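Local coordinates for protein citryl-spermidine/3,4-dihydroxybenzoyl-citryl-spermidine:spermidine ligase (Bacillus anthracis, PDB 3TO3) that catalyses the ATP-dependent condensation of spermidine with citryl-spermidine intermediates, a step in the biosynthesis of the siderophore petrobactin, at residues E225-R230 / Y241-V246; H232-D237 / G267-G272; I192-H197 / W249-F254. All blocks are in the same frame, centred on the assembly; numbering follows the deposited sequence.

Interaction 1 (E225-R230 / Y241-V246); sequences EAYKER and YLFIPV
F243 on strand 241-246 meets Y227 and K228 on helix 221-232. The helix lies against one face of a three-stranded antiparallel sheet, and strand 241-246 is an outer strand of that sheet. At the start of the strand, Y241 has its side chain on the same face as F243. It packs on I269 and A195, its ring meets H197 edge-to-face, and its OH is hydrogen-bonded to K266 O. L242 turns to the other face, and its backbone is hydrogen-bonded to A196 of the central strand. F243 then makes the contact with the helix. With CG anti to the carbonyl carbon (chi1 -64°), the ring is carried out toward the helix. Two consecutive helix residues meet the outer part of the ring from the same side of its plane: Y227 CB is 4.1 Å from F243 CE2, and K228 CE is 4.2 Å from F243 CE1. Both approaches are oblique to the ring plane. The lysine touches with its last methylene, while K228 NZ lies 5.2 Å from F243 CE1. L271 of strand 268-273 also packs on F243. The carbonyl O of F243 is hydrogen-bonded to the hydroxyl of Y211. Further along, I244 and V246 continue the backbone pairing with I194 and I192. P245 lies between them and packs on W193. The contact has no hydrogen bond and no ion pair between its segments. The closest approach of Y227 is through CB, and F243 CD2 comes to the tyrosine ring obliquely, neither over a face nor at an edge. Van der Waals packing therefore joins helix and strand here. K228 closes the edge of this packing with its aliphatic chain, and the residue itself remains exposed.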
loop_
_atom_site.group_PDB
_atom_site.type_symbol
_atom_site.label_atom_id
_atom_site.label_comp_id
_atom_site.label_asym_id
_atom_site.label_seq_id
_atom_site.Cartn_x
_atom_site.Cartn_y
_atom_site.Cartn_z
ATOM N N GLU B 225 34.139 -13.611 9.718
ATOM C CA GLU B 225 35.460 -13.230 9.267
ATOM C C GLU B 225 35.337 -12.921 7.794
ATOM O O GLU B 225 35.922 -11.975 7.292
ATOM C CB GLU B 225 36.470 -14.362 9.510
ATOM C CG GLU B 225 37.926 -13.978 9.279
ATOM C CD GLU B 225 38.908 -14.977 9.907
ATOM O OE1 GLU B 225 40.138 -14.849 9.667
ATOM O OE2 GLU B 225 38.452 -15.885 10.648
ATOM N N ALA B 226 34.534 -13.718 7.118
ATOM C CA ALA B 226 34.362 -13.582 5.685
ATOM C C ALA B 226 33.478 -12.382 5.379
ATOM O O ALA B 226 33.610 -11.749 4.325
ATOM C CB ALA B 226 33.753 -14.849 5.114
ATOM N N TYR B 227 32.562 -12.092 6.297
ATOM C CA TYR B 227 31.746 -10.890 6.184
ATOM C C TYR B 227 32.643 -9.657 6.290
ATOM O O TYR B 227 32.524 -8.714 5.498
ATOM C CB TYR B 227 30.644 -10.865 7.253
ATOM C CG TYR B 227 29.419 -11.708 6.915
ATOM C CD1 TYR B 227 29.273 -12.276 5.651
ATOM C CD2 TYR B 227 28.398 -11.914 7.853
ATOM C CE1 TYR B 227 28.152 -13.031 5.328
ATOM C CE2 TYR B 227 27.262 -12.672 7.535
ATOM C CZ TYR B 227 27.147 -13.222 6.270
ATOM O OH TYR B 227 26.037 -13.981 5.925
ATOM N N LYS B 228 33.558 -9.666 7.252
ATOM C CA LYS B 228 34.463 -8.537 7.414
ATOM C C LYS B 228 35.377 -8.354 6.214
ATOM O O LYS B 228 35.745 -7.233 5.889
ATOM C CB LYS B 228 35.240 -8.617 8.734
ATOM C CG LYS B 228 34.305 -8.381 9.926
ATOM C CD LYS B 228 34.939 -8.609 11.294
ATOM C CE LYS B 228 33.880 -8.410 12.396
ATOM N NZ LYS B 228 34.376 -8.848 13.732
ATOM N N GLU B 229 35.726 -9.442 5.536
ATOM C CA GLU B 229 36.660 -9.336 4.419
ATOM C C GLU B 229 35.946 -8.780 3.210
ATOM O O GLU B 229 36.562 -8.161 2.351
ATOM C CB GLU B 229 37.305 -10.684 4.085
ATOM C CG GLU B 229 38.826 -10.708 4.273
ATOM C CD GLU B 229 39.573 -9.827 3.263
ATOM O OE1 GLU B 229 38.955 -9.372 2.270
ATOM O OE2 GLU B 229 40.786 -9.591 3.467
ATOM N N ARG B 230 34.640 -9.009 3.137
ATOM C CA ARG B 230 33.858 -8.480 2.031
ATOM C C ARG B 230 33.713 -6.953 2.140
ATOM O O ARG B 230 33.965 -6.235 1.184
ATOM C CB ARG B 230 32.496 -9.182 1.939
ATOM C CG ARG B 230 31.539 -8.515 0.981
ATOM C CD ARG B 230 30.403 -9.436 0.568
ATOM N NE ARG B 230 29.161 -8.701 0.311
ATOM C CZ ARG B 230 29.005 -7.799 -0.660
ATOM N NH1 ARG B 230 30.022 -7.513 -1.474
ATOM N NH2 ARG B 230 27.833 -7.173 -0.815
ATOM N N TYR B 241 30.926 -0.986 11.523
ATOM C CA TYR B 241 29.623 -1.623 11.275
ATOM C C TYR B 241 29.151 -2.583 12.352
ATOM O O TYR B 241 29.949 -3.299 12.958
ATOM C CB TYR B 241 29.648 -2.383 9.953
ATOM C CG TYR B 241 29.800 -1.488 8.760
ATOM C CD1 TYR B 241 28.716 -1.179 7.967
ATOM C CD2 TYR B 241 31.035 -0.930 8.437
ATOM C CE1 TYR B 241 28.850 -0.354 6.875
ATOM C CE2 TYR B 241 31.176 -0.091 7.358
ATOM C CZ TYR B 241 30.068 0.183 6.569
ATOM O OH TYR B 241 30.186 1.006 5.477
ATOM N N LEU B 242 27.844 -2.591 12.578
ATOM C CA LEU B 242 27.203 -3.681 13.308
ATOM C C LEU B 242 26.531 -4.620 12.292
ATOM O O LEU B 242 26.533 -4.346 11.099
ATOM C CB LEU B 242 26.200 -3.114 14.306
ATOM C CG LEU B 242 26.807 -2.216 15.401
ATOM C CD1 LEU B 242 25.738 -1.455 16.204
ATOM C CD2 LEU B 242 27.687 -3.051 16.381
ATOM N N PHE B 243 25.944 -5.703 12.761
ATOM C CA PHE B 243 25.382 -6.726 11.887
ATOM C C PHE B 243 23.983 -6.999 12.336
ATOM O O PHE B 243 23.773 -7.209 13.530
ATOM C CB PHE B 243 26.215 -8.005 11.958
ATOM C CG PHE B 243 27.612 -7.811 11.443
ATOM C CD1 PHE B 243 28.613 -7.314 12.278
ATOM C CD2 PHE B 243 27.914 -8.057 10.115
ATOM C CE1 PHE B 243 29.920 -7.109 11.791
ATOM C CE2 PHE B 243 29.215 -7.850 9.620
ATOM C CZ PHE B 243 30.209 -7.385 10.454
ATOM N N ILE B 244 23.026 -6.944 11.400
ATOM C CA ILE B 244 21.624 -7.148 11.745
ATOM C C ILE B 244 20.987 -8.151 10.794
ATOM O O ILE B 244 21.121 -8.044 9.573
ATOM C CB ILE B 244 20.881 -5.813 11.550
ATOM C CG1 ILE B 244 21.720 -4.644 12.101
ATOM C CG2 ILE B 244 19.481 -5.874 12.116
ATOM C CD1 ILE B 244 20.951 -3.353 12.172
ATOM N N PRO B 245 20.245 -9.109 11.353
ATOM C CA PRO B 245 19.467 -10.045 10.539
ATOM C C PRO B 245 18.140 -9.380 10.077
ATOM O O PRO B 245 17.545 -8.648 10.860
ATOM C CB PRO B 245 19.266 -11.232 11.474
ATOM C CG PRO B 245 19.301 -10.639 12.843
ATOM C CD PRO B 245 20.120 -9.368 12.796
ATOM N N VAL B 246 17.688 -9.655 8.854
ATOM C CA VAL B 246 16.522 -9.002 8.295
ATOM C C VAL B 246 15.595 -10.069 7.734
ATOM O O VAL B 246 16.048 -11.030 7.106
ATOM C CB VAL B 246 16.938 -8.058 7.151
ATOM C CG1 VAL B 246 15.746 -7.303 6.606
ATOM C CG2 VAL B 246 18.020 -7.099 7.625
#

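Interaction 2 (H232-D237 / G267-G272); sequences HSMGCD and GIIYLG
M234 and C236, in the loop after helix 221-232, both touch I269 on strand 268-273. These are apolar contacts, and each uses a different branch of the isoleucine. M234 is a selenomethionine, and its SE is 3.6 Å from I269 CG2. The M234 chain is extended at chi2 and bent at chi3 (88°). The two side chains run alongside each other, pointing opposite ways. The longer branch of I269 runs the other way, toward the cysteine. There C236 SG is 4.5 Å from I269 CD1, a looser touch. I231 and R230 of the helix pack on I269 as well.

A backbone bond closes the turn in the loop. Residues H232 to G235 form a type I beta turn, with G235 N donating to H232 O over 3.1 Å. G235, the last residue of the turn, has a positive phi of 73°. The next residue, C236, again points its side chain toward the strand. On the strand side, L271 and G272 both face W193 in a classic beta bulge.

Polar side chains tie the surroundings together. S233 OG is hydrogen-bonded to R230 O near the end of the helix. R230 NH2 is hydrogen-bonded to Y270 O.

An aromatic contact reaches the second subunit: the Y270 ring meets H8 of that subunit edge-to-face. This strand therefore takes part in the dimer contact.

No hydrogen bond links the loop to the strand. Selenium, sulfur and aliphatic carbon meet here through dispersion forces. Between these two segments the loop is held by apolar packing alone; M234 and C236 also touch K266, and C236 touches I231 of the helix.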
loop_
_atom_site.group_PDB
_atom_site.type_symbol
_atom_site.label_atom_id
_atom_site.label_comp_id
_atom_site.label_asym_id
_atom_site.label_seq_id
_atom_site.Cartn_x
_atom_site.Cartn_y
_atom_site.Cartn_z
ATOM N N HIS B 232 35.661 -4.959 3.750
ATOM C CA HIS B 232 36.982 -4.354 3.574
ATOM C C HIS B 232 37.379 -4.172 2.118
ATOM O O HIS B 232 38.084 -3.233 1.783
ATOM C CB HIS B 232 38.070 -5.150 4.295
ATOM C CG HIS B 232 39.425 -4.529 4.186
ATOM N ND1 HIS B 232 39.783 -3.400 4.891
ATOM C CD2 HIS B 232 40.502 -4.862 3.435
ATOM C CE1 HIS B 232 41.028 -3.073 4.593
ATOM N NE2 HIS B 232 41.486 -3.942 3.709
ATOM N N SER B 233 36.917 -5.071 1.258
ATOM C CA SER B 233 37.262 -5.036 -0.157
ATOM C C SER B 233 36.339 -4.089 -0.927
ATOM O O SER B 233 36.469 -3.927 -2.139
ATOM C CB SER B 233 37.171 -6.437 -0.747
ATOM O OG SER B 233 35.820 -6.873 -0.742
HETATM N N MSE B 234 35.378 -3.502 -0.228
HETATM C CA MSE B 234 34.593 -2.395 -0.770
HETATM C C MSE B 234 35.166 -1.061 -0.332
HETATM O O MSE B 234 34.523 -0.026 -0.491
HETATM C CB MSE B 234 33.141 -2.483 -0.355
HETATM C CG MSE B 234 32.582 -3.842 -0.562
HETATM SE SE MSE B 234 30.799 -3.909 0.138
HETATM C CE MSE B 234 29.921 -3.282 -1.536
ATOM N N GLY B 235 36.320 -1.104 0.323
ATOM C CA GLY B 235 36.956 0.101 0.807
ATOM C C GLY B 235 36.250 0.698 2.007
ATOM O O GLY B 235 36.285 1.910 2.224
ATOM N N CYS B 236 35.626 -0.156 2.808
ATOM C CA CYS B 236 34.970 0.307 4.007
ATOM C C CYS B 236 35.639 -0.339 5.193
ATOM O O CYS B 236 36.308 -1.352 5.064
ATOM C CB CYS B 236 33.478 -0.034 3.967
ATOM S SG CYS B 236 32.619 0.766 2.588
ATOM N N ASP B 237 35.478 0.273 6.354
ATOM C CA ASP B 237 36.162 -0.184 7.538
ATOM C C ASP B 237 35.223 -1.059 8.364
ATOM O O ASP B 237 34.307 -0.569 9.026
ATOM C CB ASP B 237 36.644 1.032 8.333
ATOM C CG ASP B 237 37.329 0.664 9.634
ATOM O OD1 ASP B 237 37.281 -0.514 10.036
ATOM O OD2 ASP B 237 37.900 1.577 10.268
ATOM N N GLY B 267 26.001 2.947 4.018
ATOM C CA GLY B 267 25.380 2.943 5.329
ATOM C C GLY B 267 24.868 1.544 5.657
ATOM O O GLY B 267 24.796 1.148 6.827
ATOM N N ILE B 268 24.492 0.817 4.601
ATOM C CA ILE B 268 23.960 -0.533 4.688
ATOM C C ILE B 268 24.631 -1.403 3.626
ATOM O O ILE B 268 24.777 -1.011 2.464
ATOM C CB ILE B 268 22.460 -0.542 4.416
ATOM C CG1 ILE B 268 21.689 -0.167 5.655
ATOM C CG2 ILE B 268 22.001 -1.907 4.058
ATOM C CD1 ILE B 268 20.220 -0.020 5.306
ATOM N N ILE B 269 25.072 -2.586 4.013
ATOM C CA ILE B 269 25.748 -3.440 3.047
ATOM C C ILE B 269 25.189 -4.847 3.178
ATOM O O ILE B 269 25.118 -5.403 4.281
ATOM C CB ILE B 269 27.267 -3.512 3.290
ATOM C CG1 ILE B 269 27.901 -2.122 3.271
ATOM C CG2 ILE B 269 27.925 -4.417 2.267
ATOM C CD1 ILE B 269 29.368 -2.088 3.725
ATOM N N TYR B 270 24.795 -5.410 2.044
ATOM C CA TYR B 270 24.247 -6.741 2.005
ATOM C C TYR B 270 25.379 -7.761 2.149
ATOM O O TYR B 270 26.352 -7.714 1.416
ATOM C CB TYR B 270 23.481 -6.949 0.691
ATOM C CG TYR B 270 23.163 -8.402 0.413
ATOM C CD1 TYR B 270 22.077 -9.027 0.994
ATOM C CD2 TYR B 270 23.970 -9.157 -0.428
ATOM C CE1 TYR B 270 21.809 -10.396 0.754
ATOM C CE2 TYR B 270 23.709 -10.503 -0.674
ATOM C CZ TYR B 270 22.628 -11.114 -0.086
ATOM O OH TYR B 270 22.393 -12.459 -0.334
ATOM N N LEU B 271 25.233 -8.688 3.083
ATOM C CA LEU B 271 26.220 -9.747 3.284
ATOM C C LEU B 271 25.753 -11.091 2.680
ATOM O O LEU B 271 26.431 -11.657 1.824
ATOM C CB LEU B 271 26.617 -9.871 4.753
ATOM C CG LEU B 271 27.081 -8.512 5.260
ATOM C CD1 LEU B 271 27.174 -8.463 6.815
ATOM C CD2 LEU B 271 28.406 -8.172 4.596
ATOM N N GLY B 272 24.631 -11.621 3.153
ATOM C CA GLY B 272 24.111 -12.877 2.619
ATOM C C GLY B 272 23.049 -13.515 3.498
ATOM O O GLY B 272 22.398 -12.838 4.291
#

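Interaction 3 (I192-H197 / W249-F254); sequences IWIAAH and WQWENF
W251 has its CG anti to the backbone N, chi1 171°, which carries the indole from helix 248-258 to the side chains of I192 and I194. This is helix-on-sheet packing: the helix lies on one face of a three-stranded antiparallel sheet, and strand 192-197 is its central strand. In I192 the CG2 methyl is anti to the backbone N, and it rests over one face of the indole. It lies 4.0 Å from the centroid of the W251 five-membered ring and only 9° off the normal, a CH-pi contact. I192 CG1 adds to this, 4.1 Å from W251 CB. The two side chains cross at about a right angle.

I194 holds CG1 in the crowded position between the backbone N and the carbonyl carbon, chi1 70°. This leaves its CG2 for the six-membered ring: I194 CG2 is 3.6 Å from W251 CZ3, and it comes in obliquely. Both methyls lie on the same side of the indole plane. V246 of the next strand also packs against W251.

One turn of the helix is reinforced beside the contact. W249 O accepts from N253 N at 2.9 Å and from N253 ND2 at 3.0 Å; the second bond lies in the carbonyl plane, on a lone pair.

The site also belongs to the dimer. L12 of the second subunit packs on W251, and M4 of that subunit packs on I192. The indole nitrogen is buried but not unsatisfied: W251 NE1 is hydrogen-bonded to NE2 of H8 of the second subunit.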
loop_
_atom_site.group_PDB
_atom_site.type_symbol
_atom_site.label_atom_id
_atom_site.label_comp_id
_atom_site.label_asym_id
_atom_site.label_seq_id
_atom_site.Cartn_x
_atom_site.Cartn_y
_atom_site.Cartn_z
ATOM N N ILE B 192 18.281 -12.655 6.079
ATOM C CA ILE B 192 19.280 -11.894 5.353
ATOM C C ILE B 192 20.172 -11.174 6.372
ATOM O O ILE B 192 19.665 -10.507 7.264
ATOM C CB ILE B 192 18.599 -10.840 4.441
ATOM C CG1 ILE B 192 17.655 -11.521 3.422
ATOM C CG2 ILE B 192 19.652 -9.921 3.812
ATOM C CD1 ILE B 192 18.260 -12.684 2.627
ATOM N N TRP B 193 21.485 -11.320 6.255
ATOM C CA TRP B 193 22.419 -10.564 7.093
ATOM C C TRP B 193 22.881 -9.312 6.393
ATOM O O TRP B 193 23.326 -9.375 5.242
ATOM C CB TRP B 193 23.662 -11.405 7.425
ATOM C CG TRP B 193 23.429 -12.362 8.536
ATOM C CD1 TRP B 193 23.221 -13.693 8.424
ATOM C CD2 TRP B 193 23.305 -12.048 9.929
ATOM N NE1 TRP B 193 22.993 -14.236 9.653
ATOM C CE2 TRP B 193 23.041 -13.247 10.599
ATOM C CE3 TRP B 193 23.418 -10.867 10.673
ATOM C CZ2 TRP B 193 22.883 -13.314 11.992
ATOM C CZ3 TRP B 193 23.266 -10.927 12.031
ATOM C CH2 TRP B 193 22.999 -12.151 12.687
ATOM N N ILE B 194 22.787 -8.170 7.078
ATOM C CA ILE B 194 23.354 -6.938 6.545
ATOM C C ILE B 194 24.354 -6.343 7.535
ATOM O O ILE B 194 24.259 -6.556 8.737
ATOM C CB ILE B 194 22.265 -5.825 6.230
ATOM C CG1 ILE B 194 21.680 -5.260 7.527
ATOM C CG2 ILE B 194 21.179 -6.332 5.292
ATOM C CD1 ILE B 194 20.775 -4.099 7.354
ATOM N N ALA B 195 25.308 -5.584 7.020
ATOM C CA ALA B 195 26.112 -4.726 7.851
ATOM C C ALA B 195 25.469 -3.350 7.875
ATOM O O ALA B 195 25.038 -2.837 6.844
ATOM C CB ALA B 195 27.529 -4.634 7.312
ATOM N N ALA B 196 25.422 -2.743 9.054
ATOM C CA ALA B 196 24.848 -1.417 9.205
ATOM C C ALA B 196 25.874 -0.518 9.863
ATOM O O ALA B 196 26.411 -0.870 10.900
ATOM C CB ALA B 196 23.595 -1.497 10.062
ATOM N N HIS B 197 26.116 0.650 9.282
ATOM C CA HIS B 197 27.098 1.593 9.796
ATOM C C HIS B 197 26.707 2.246 11.149
ATOM O O HIS B 197 25.551 2.655 11.380
ATOM C CB HIS B 197 27.403 2.638 8.744
ATOM C CG HIS B 197 28.641 3.441 9.025
ATOM N ND1 HIS B 197 28.791 4.211 10.157
ATOM C CD2 HIS B 197 29.766 3.630 8.295
ATOM C CE1 HIS B 197 29.959 4.828 10.121
ATOM N NE2 HIS B 197 30.570 4.494 8.999
ATOM N N TRP B 249 11.313 -10.978 3.542
ATOM C CA TRP B 249 10.226 -10.160 2.929
ATOM C C TRP B 249 10.518 -8.691 3.156
ATOM O O TRP B 249 10.296 -7.855 2.277
ATOM C CB TRP B 249 8.810 -10.447 3.480
ATOM C CG TRP B 249 7.708 -9.703 2.757
ATOM C CD1 TRP B 249 6.944 -10.177 1.727
ATOM C CD2 TRP B 249 7.254 -8.353 2.999
ATOM N NE1 TRP B 249 6.048 -9.224 1.326
ATOM C CE2 TRP B 249 6.216 -8.095 2.081
ATOM C CE3 TRP B 249 7.612 -7.350 3.920
ATOM C CZ2 TRP B 249 5.537 -6.866 2.029
ATOM C CZ3 TRP B 249 6.928 -6.126 3.886
ATOM C CH2 TRP B 249 5.908 -5.897 2.937
ATOM N N GLN B 250 11.011 -8.384 4.345
ATOM C CA GLN B 250 11.303 -7.010 4.703
ATOM C C GLN B 250 12.431 -6.481 3.838
ATOM O O GLN B 250 12.371 -5.346 3.345
ATOM C CB GLN B 250 11.666 -6.889 6.171
ATOM C CG GLN B 250 11.977 -5.457 6.558
ATOM C CD GLN B 250 10.716 -4.675 6.848
ATOM O OE1 GLN B 250 9.630 -5.044 6.411
ATOM N NE2 GLN B 250 10.844 -3.610 7.606
ATOM N N TRP B 251 13.431 -7.324 3.606
ATOM C CA TRP B 251 14.601 -6.897 2.839
ATOM C C TRP B 251 14.204 -6.589 1.395
ATOM O O TRP B 251 14.515 -5.532 0.871
ATOM C CB TRP B 251 15.728 -7.940 2.892
ATOM C CG TRP B 251 16.876 -7.680 1.969
ATOM C CD1 TRP B 251 17.205 -8.402 0.870
ATOM C CD2 TRP B 251 17.854 -6.629 2.061
ATOM N NE1 TRP B 251 18.305 -7.877 0.261
ATOM C CE2 TRP B 251 18.733 -6.787 0.969
ATOM C CE3 TRP B 251 18.065 -5.563 2.951
ATOM C CZ2 TRP B 251 19.820 -5.915 0.732
ATOM C CZ3 TRP B 251 19.153 -4.703 2.730
ATOM C CH2 TRP B 251 20.015 -4.890 1.621
ATOM N N GLU B 252 13.499 -7.506 0.766
ATOM C CA GLU B 252 13.189 -7.338 -0.643
ATOM C C GLU B 252 12.044 -6.389 -0.944
ATOM O O GLU B 252 11.948 -5.888 -2.054
ATOM C CB GLU B 252 12.845 -8.687 -1.258
ATOM C CG GLU B 252 14.017 -9.586 -1.465
ATOM C CD GLU B 252 13.607 -10.847 -2.195
ATOM O OE1 GLU B 252 13.102 -11.769 -1.522
ATOM O OE2 GLU B 252 13.763 -10.905 -3.436
ATOM N N ASN B 253 11.065 -6.308 -0.053
ATOM C CA ASN B 253 9.918 -5.452 -0.320
ATOM C C ASN B 253 9.922 -4.092 0.321
ATOM O O ASN B 253 9.070 -3.252 0.023
ATOM C CB ASN B 253 8.623 -6.207 -0.085
ATOM C CG ASN B 253 8.605 -7.501 -0.852
ATOM O OD1 ASN B 253 8.552 -7.490 -2.081
ATOM N ND2 ASN B 253 8.709 -8.623 -0.144
ATOM N N PHE B 254 10.866 -3.894 1.231
ATOM C CA PHE B 254 10.906 -2.660 1.985
ATOM C C PHE B 254 12.276 -1.970 2.086
ATOM O O PHE B 254 12.429 -0.800 1.703
ATOM C CB PHE B 254 10.146 -2.758 3.318
ATOM C CG PHE B 254 9.806 -1.424 3.885
ATOM C CD1 PHE B 254 8.693 -0.735 3.435
ATOM C CD2 PHE B 254 10.638 -0.820 4.834
ATOM C CE1 PHE B 254 8.376 0.524 3.945
ATOM C CE2 PHE B 254 10.342 0.431 5.341
ATOM C CZ PHE B 254 9.206 1.107 4.904
#

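All three interactions share the antiparallel sheet with strand order 241-246, 192-197, 268-273. The centres of interactions 1 and 2 are about 8 Å apart. Interaction 3 lies about 12 Å from interaction 1 and 13 Å from interaction 2. Helix 221-232 and the loop after it pack on one face, and helix 248-258 packs on the other. Along the chain the segments run 192-197, 225-230, 232-237, 241-246, 249-254, 267-272. Both segments of interaction 1 therefore fall between those of interaction 3, while interaction 2 crosses both. The contacts build a small layered unit away from the ATP site. Interactions 2 and 3 place it at the homodimer interface.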